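Local atomic coordinates of gram-negative insecticidal protein (PDB entry 6FBM), a protein that acts as an insecticidal toxin of the MACPF family, probably by forming pores in target membranes. Residues T237-I249 / A258-L272. Residues are numbered along the deposited sequence; the frame is centred on the assembly and turned at random.
Sequences TATGGKPGMTDRI and AFSQWAESLLDYATL
Ser-265 OG is gripped twice: it accepts a hydrogen bond from Lys-242 N at 3.0 Å and gives its own proton to Trp-262 O, one turn back in its helix. This joint sits in the MACPF domain, where the loop leaving sheet strand 232-239 runs along helix 255-269. OG stands between its own backbone N and carbonyl carbon (chi1 87°), which brings it close to both partners. Two more bonds fix the glycine pair before Lys-242. Gly-241 N reaches Tyr-269 O at 3.0 Å, while Trp-262 NE1 meets Gly-240 O at 3.2 Å. NE1 lies in the carbonyl plane, on a lone pair, and the oxygen stands 22° out of the indole plane. The indole also packs edge-to-face with His-128 and touches Leu-181, tying helix and loop to the sheet. Lys-242 CA sits over the centre of one face of the Tyr-269 ring, 3.8 Å from its centroid, a CH-pi contact. Helix 246-250, which follows the loop, lays Ile-249 CG1 against Ala-258 and Phe-259. Met-245, turned at chi2 (-62°), crosses Gln-261 at about a right angle, its CE against Ala-258 O and Gln-261 OE1, which takes a weak 3.4 Å bond from Arg-248 NH2 at the guanidinium edge.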
loop_
_atom_site.group_PDB
_atom_site.type_symbol
_atom_site.label_atom_id
_atom_site.label_comp_id
_atom_site.label_asym_id
_atom_site.label_seq_id
_atom_site.Cartn_x
_atom_site.Cartn_y
_atom_site.Cartn_z
ATOM N N THR A 237 27.111 -3.958 -13.341
ATOM C CA THR A 237 26.157 -2.936 -13.745
ATOM C C THR A 237 24.885 -3.594 -14.285
ATOM O O THR A 237 24.943 -4.522 -15.104
ATOM C CB THR A 237 26.762 -2.025 -14.815
ATOM O OG1 THR A 237 27.967 -1.469 -14.308
ATOM C CG2 THR A 237 25.856 -0.850 -15.127
ATOM N N ALA A 238 23.741 -3.101 -13.822
ATOM C CA ALA A 238 22.454 -3.653 -14.199
ATOM C C ALA A 238 21.770 -2.673 -15.145
ATOM O O ALA A 238 21.704 -1.490 -14.857
ATOM C CB ALA A 238 21.605 -3.890 -12.967
ATOM N N THR A 239 21.278 -3.165 -16.261
ATOM C CA THR A 239 20.409 -2.366 -17.115
ATOM C C THR A 239 19.062 -3.038 -17.058
ATOM O O THR A 239 18.923 -4.162 -17.521
ATOM C CB THR A 239 20.911 -2.311 -18.561
ATOM O OG1 THR A 239 22.241 -1.833 -18.554
ATOM C CG2 THR A 239 20.093 -1.370 -19.365
ATOM N N GLY A 240 18.093 -2.345 -16.465
ATOM C CA GLY A 240 16.764 -2.879 -16.242
ATOM C C GLY A 240 16.801 -3.696 -14.971
ATOM O O GLY A 240 17.855 -3.970 -14.436
ATOM N N GLY A 241 15.642 -4.093 -14.494
ATOM C CA GLY A 241 15.556 -4.813 -13.227
ATOM C C GLY A 241 15.477 -3.878 -12.046
ATOM O O GLY A 241 15.610 -2.654 -12.173
ATOM N N LYS A 242 15.191 -4.461 -10.893
ATOM C CA LYS A 242 15.089 -3.703 -9.641
ATOM C C LYS A 242 16.407 -2.954 -9.392
ATOM O O LYS A 242 17.485 -3.564 -9.488
ATOM C CB LYS A 242 14.815 -4.640 -8.482
ATOM C CG LYS A 242 14.453 -3.947 -7.198
ATOM C CD LYS A 242 14.074 -4.901 -6.096
ATOM C CE LYS A 242 13.268 -4.137 -5.014
ATOM N NZ LYS A 242 13.532 -4.396 -3.562
ATOM N N PRO A 243 16.335 -1.638 -9.112
ATOM C CA PRO A 243 17.570 -0.881 -8.936
ATOM C C PRO A 243 18.208 -1.130 -7.575
ATOM O O PRO A 243 17.559 -1.617 -6.659
ATOM C CB PRO A 243 17.109 0.577 -9.077
ATOM C CG PRO A 243 15.698 0.575 -8.595
ATOM C CD PRO A 243 15.140 -0.792 -8.928
ATOM N N GLY A 244 19.493 -0.816 -7.473
ATOM C CA GLY A 244 20.242 -0.930 -6.229
ATOM C C GLY A 244 20.497 -2.347 -5.763
ATOM O O GLY A 244 20.717 -2.583 -4.573
ATOM N N MET A 245 20.501 -3.297 -6.699
ATOM C CA MET A 245 20.773 -4.689 -6.358
ATOM C C MET A 245 22.197 -5.100 -6.638
ATOM O O MET A 245 22.628 -6.124 -6.138
ATOM C CB MET A 245 19.828 -5.607 -7.110
ATOM C CG MET A 245 18.365 -5.331 -6.825
ATOM S SD MET A 245 17.987 -5.606 -5.075
ATOM C CE MET A 245 17.801 -7.355 -5.089
ATOM N N THR A 246 22.942 -4.327 -7.420
ATOM C CA THR A 246 24.198 -4.841 -7.902
ATOM C C THR A 246 25.232 -4.912 -6.798
ATOM O O THR A 246 26.030 -5.845 -6.792
ATOM C CB THR A 246 24.725 -4.066 -9.110
ATOM O OG1 THR A 246 24.913 -2.713 -8.759
ATOM C CG2 THR A 246 23.732 -4.159 -10.278
ATOM N N ASP A 247 25.212 -3.963 -5.857
ATOM C CA ASP A 247 26.147 -3.989 -4.718
ATOM C C ASP A 247 26.005 -5.257 -3.875
ATOM O O ASP A 247 27.006 -5.904 -3.555
ATOM C CB ASP A 247 26.106 -2.714 -3.865
ATOM C CG ASP A 247 27.246 -1.726 -4.254
ATOM O OD1 ASP A 247 28.429 -2.113 -4.096
ATOM O OD2 ASP A 247 27.008 -0.590 -4.752
ATOM N N ARG A 248 24.777 -5.646 -3.565
ATOM C CA ARG A 248 24.551 -6.913 -2.845
ATOM C C ARG A 248 24.945 -8.158 -3.668
ATOM O O ARG A 248 25.454 -9.132 -3.097
ATOM C CB ARG A 248 23.084 -7.039 -2.393
ATOM C CG ARG A 248 22.759 -6.658 -0.949
ATOM C CD ARG A 248 21.523 -7.442 -0.472
ATOM N NE ARG A 248 20.255 -6.796 -0.865
ATOM C CZ ARG A 248 19.107 -7.419 -1.148
ATOM N NH1 ARG A 248 18.982 -8.749 -1.066
ATOM N NH2 ARG A 248 18.041 -6.676 -1.459
ATOM N N ILE A 249 24.704 -8.153 -4.981
ATOM C CA ILE A 249 25.069 -9.314 -5.808
ATOM C C ILE A 249 26.582 -9.416 -5.874
ATOM O O ILE A 249 27.132 -10.482 -5.785
ATOM C CB ILE A 249 24.482 -9.231 -7.244
ATOM C CG1 ILE A 249 22.949 -9.326 -7.209
ATOM C CG2 ILE A 249 24.999 -10.366 -8.111
ATOM C CD1 ILE A 249 22.259 -8.761 -8.422
ATOM N N ALA A 258 20.038 -12.069 -3.556
ATOM C CA ALA A 258 19.916 -10.736 -4.153
ATOM C C ALA A 258 19.774 -10.833 -5.673
ATOM O O ALA A 258 19.022 -10.091 -6.273
ATOM C CB ALA A 258 21.090 -9.863 -3.776
ATOM N N PHE A 259 20.498 -11.756 -6.286
ATOM C CA PHE A 259 20.375 -11.961 -7.713
ATOM C C PHE A 259 18.988 -12.508 -8.059
ATOM O O PHE A 259 18.374 -12.040 -9.023
ATOM C CB PHE A 259 21.443 -12.873 -8.237
ATOM C CG PHE A 259 21.166 -13.356 -9.642
ATOM C CD1 PHE A 259 21.491 -12.555 -10.736
ATOM C CD2 PHE A 259 20.608 -14.638 -9.869
ATOM C CE1 PHE A 259 21.272 -13.004 -12.000
ATOM C CE2 PHE A 259 20.359 -15.069 -11.138
ATOM C CZ PHE A 259 20.683 -14.243 -12.217
ATOM N N SER A 260 18.495 -13.500 -7.308
ATOM C CA SER A 260 17.186 -14.082 -7.596
ATOM C C SER A 260 16.072 -13.046 -7.390
ATOM O O SER A 260 15.050 -13.113 -8.067
ATOM C CB SER A 260 16.907 -15.341 -6.777
ATOM O OG SER A 260 16.642 -14.934 -5.471
ATOM N N GLN A 261 16.268 -12.089 -6.487
ATOM C CA GLN A 261 15.309 -10.991 -6.353
ATOM C C GLN A 261 15.290 -10.090 -7.587
ATOM O O GLN A 261 14.230 -9.681 -8.035
ATOM C CB GLN A 261 15.603 -10.130 -5.115
ATOM C CG GLN A 261 15.069 -10.659 -3.804
ATOM C CD GLN A 261 15.515 -9.800 -2.630
ATOM O OE1 GLN A 261 15.563 -8.576 -2.711
ATOM N NE2 GLN A 261 15.814 -10.455 -1.513
ATOM N N TRP A 262 16.474 -9.763 -8.100
ATOM C CA TRP A 262 16.620 -8.995 -9.334
ATOM C C TRP A 262 16.010 -9.773 -10.508
ATOM O O TRP A 262 15.232 -9.234 -11.253
ATOM C CB TRP A 262 18.097 -8.645 -9.571
ATOM C CG TRP A 262 18.360 -7.925 -10.827
ATOM C CD1 TRP A 262 18.379 -6.574 -11.000
ATOM C CD2 TRP A 262 18.663 -8.501 -12.079
ATOM N NE1 TRP A 262 18.673 -6.277 -12.306
ATOM C CE2 TRP A 262 18.847 -7.447 -12.988
ATOM C CE3 TRP A 262 18.785 -9.808 -12.525
ATOM C CZ2 TRP A 262 19.139 -7.661 -14.332
ATOM C CZ3 TRP A 262 19.090 -10.029 -13.889
ATOM C CH2 TRP A 262 19.262 -8.957 -14.762
ATOM N N ALA A 263 16.313 -11.050 -10.615
ATOM C CA ALA A 263 15.783 -11.897 -11.696
ATOM C C ALA A 263 14.271 -12.020 -11.694
ATOM O O ALA A 263 13.650 -11.900 -12.760
ATOM C CB ALA A 263 16.407 -13.277 -11.671
ATOM N N GLU A 264 13.666 -12.259 -10.530
ATOM C CA GLU A 264 12.197 -12.340 -10.443
ATOM C C GLU A 264 11.521 -10.950 -10.552
ATOM O O GLU A 264 10.354 -10.866 -10.879
ATOM C CB GLU A 264 11.747 -13.119 -9.190
ATOM C CG GLU A 264 11.870 -12.362 -7.857
ATOM C CD GLU A 264 11.726 -13.239 -6.601
ATOM O OE1 GLU A 264 12.381 -12.902 -5.573
ATOM O OE2 GLU A 264 10.969 -14.250 -6.654
ATOM N N SER A 265 12.256 -9.872 -10.295
ATOM C CA SER A 265 11.744 -8.518 -10.467
ATOM C C SER A 265 11.629 -8.058 -11.934
ATOM O O SER A 265 11.030 -7.026 -12.206
ATOM C CB SER A 265 12.639 -7.497 -9.743
ATOM O OG SER A 265 13.740 -7.045 -10.559
ATOM N N LEU A 266 12.230 -8.776 -12.879
ATOM C CA LEU A 266 12.415 -8.236 -14.223
ATOM C C LEU A 266 11.146 -7.808 -14.908
ATOM O O LEU A 266 11.125 -6.782 -15.583
ATOM C CB LEU A 266 13.181 -9.213 -15.109
ATOM C CG LEU A 266 14.622 -9.408 -14.668
ATOM C CD1 LEU A 266 15.228 -10.478 -15.531
ATOM C CD2 LEU A 266 15.387 -8.109 -14.724
ATOM N N LEU A 267 10.054 -8.545 -14.684
ATOM C CA LEU A 267 8.800 -8.174 -15.321
ATOM C C LEU A 267 8.293 -6.805 -14.948
ATOM O O LEU A 267 7.660 -6.125 -15.754
ATOM C CB LEU A 267 7.724 -9.220 -15.095
ATOM C CG LEU A 267 6.503 -9.166 -16.074
ATOM C CD1 LEU A 267 6.872 -9.177 -17.552
ATOM C CD2 LEU A 267 5.581 -10.328 -15.751
ATOM N N ASP A 268 8.567 -6.386 -13.742
ATOM C CA ASP A 268 8.086 -5.110 -13.224
ATOM C C ASP A 268 9.078 -3.994 -13.521
ATOM O O ASP A 268 8.732 -2.812 -13.455
ATOM C CB ASP A 268 7.834 -5.180 -11.710
ATOM C CG ASP A 268 6.954 -6.366 -11.294
ATOM O OD1 ASP A 268 5.869 -6.432 -11.845
ATOM O OD2 ASP A 268 7.318 -7.222 -10.457
ATOM N N TYR A 269 10.319 -4.344 -13.838
ATOM C CA TYR A 269 11.351 -3.348 -14.074
ATOM C C TYR A 269 12.016 -3.473 -15.427
ATOM O O TYR A 269 13.127 -2.994 -15.596
ATOM C CB TYR A 269 12.413 -3.493 -12.997
ATOM C CG TYR A 269 11.928 -3.133 -11.638
ATOM C CD1 TYR A 269 11.983 -1.809 -11.215
ATOM C CD2 TYR A 269 11.425 -4.095 -10.763
ATOM C CE1 TYR A 269 11.592 -1.455 -9.945
ATOM C CE2 TYR A 269 11.005 -3.742 -9.493
ATOM C CZ TYR A 269 11.111 -2.425 -9.082
ATOM O OH TYR A 269 10.733 -2.053 -7.808
ATOM N N ALA A 270 11.360 -4.138 -16.379
ATOM C CA ALA A 270 11.964 -4.402 -17.679
ATOM C C ALA A 270 12.208 -3.119 -18.453
ATOM O O ALA A 270 11.386 -2.217 -18.408
ATOM C CB ALA A 270 11.094 -5.335 -18.493
ATOM N N THR A 271 13.365 -3.054 -19.103
ATOM C CA THR A 271 13.704 -1.975 -20.027
ATOM C C THR A 271 14.442 -2.545 -21.215
ATOM O O THR A 271 14.783 -3.710 -21.239
ATOM C CB THR A 271 14.614 -0.892 -19.412
ATOM O OG1 THR A 271 15.900 -1.461 -19.126
ATOM C CG2 THR A 271 14.015 -0.351 -18.114
ATOM N N LEU A 272 14.650 -1.713 -22.222
ATOM C CA LEU A 272 15.557 -2.001 -23.294
ATOM C C LEU A 272 16.856 -2.316 -22.591
ATOM O O LEU A 272 17.268 -1.588 -21.720
ATOM C CB LEU A 272 15.696 -0.787 -24.213
ATOM C CG LEU A 272 16.792 -0.801 -25.284
ATOM C CD1 LEU A 272 16.356 0.051 -26.481
ATOM C CD2 LEU A 272 18.087 -0.242 -24.785
#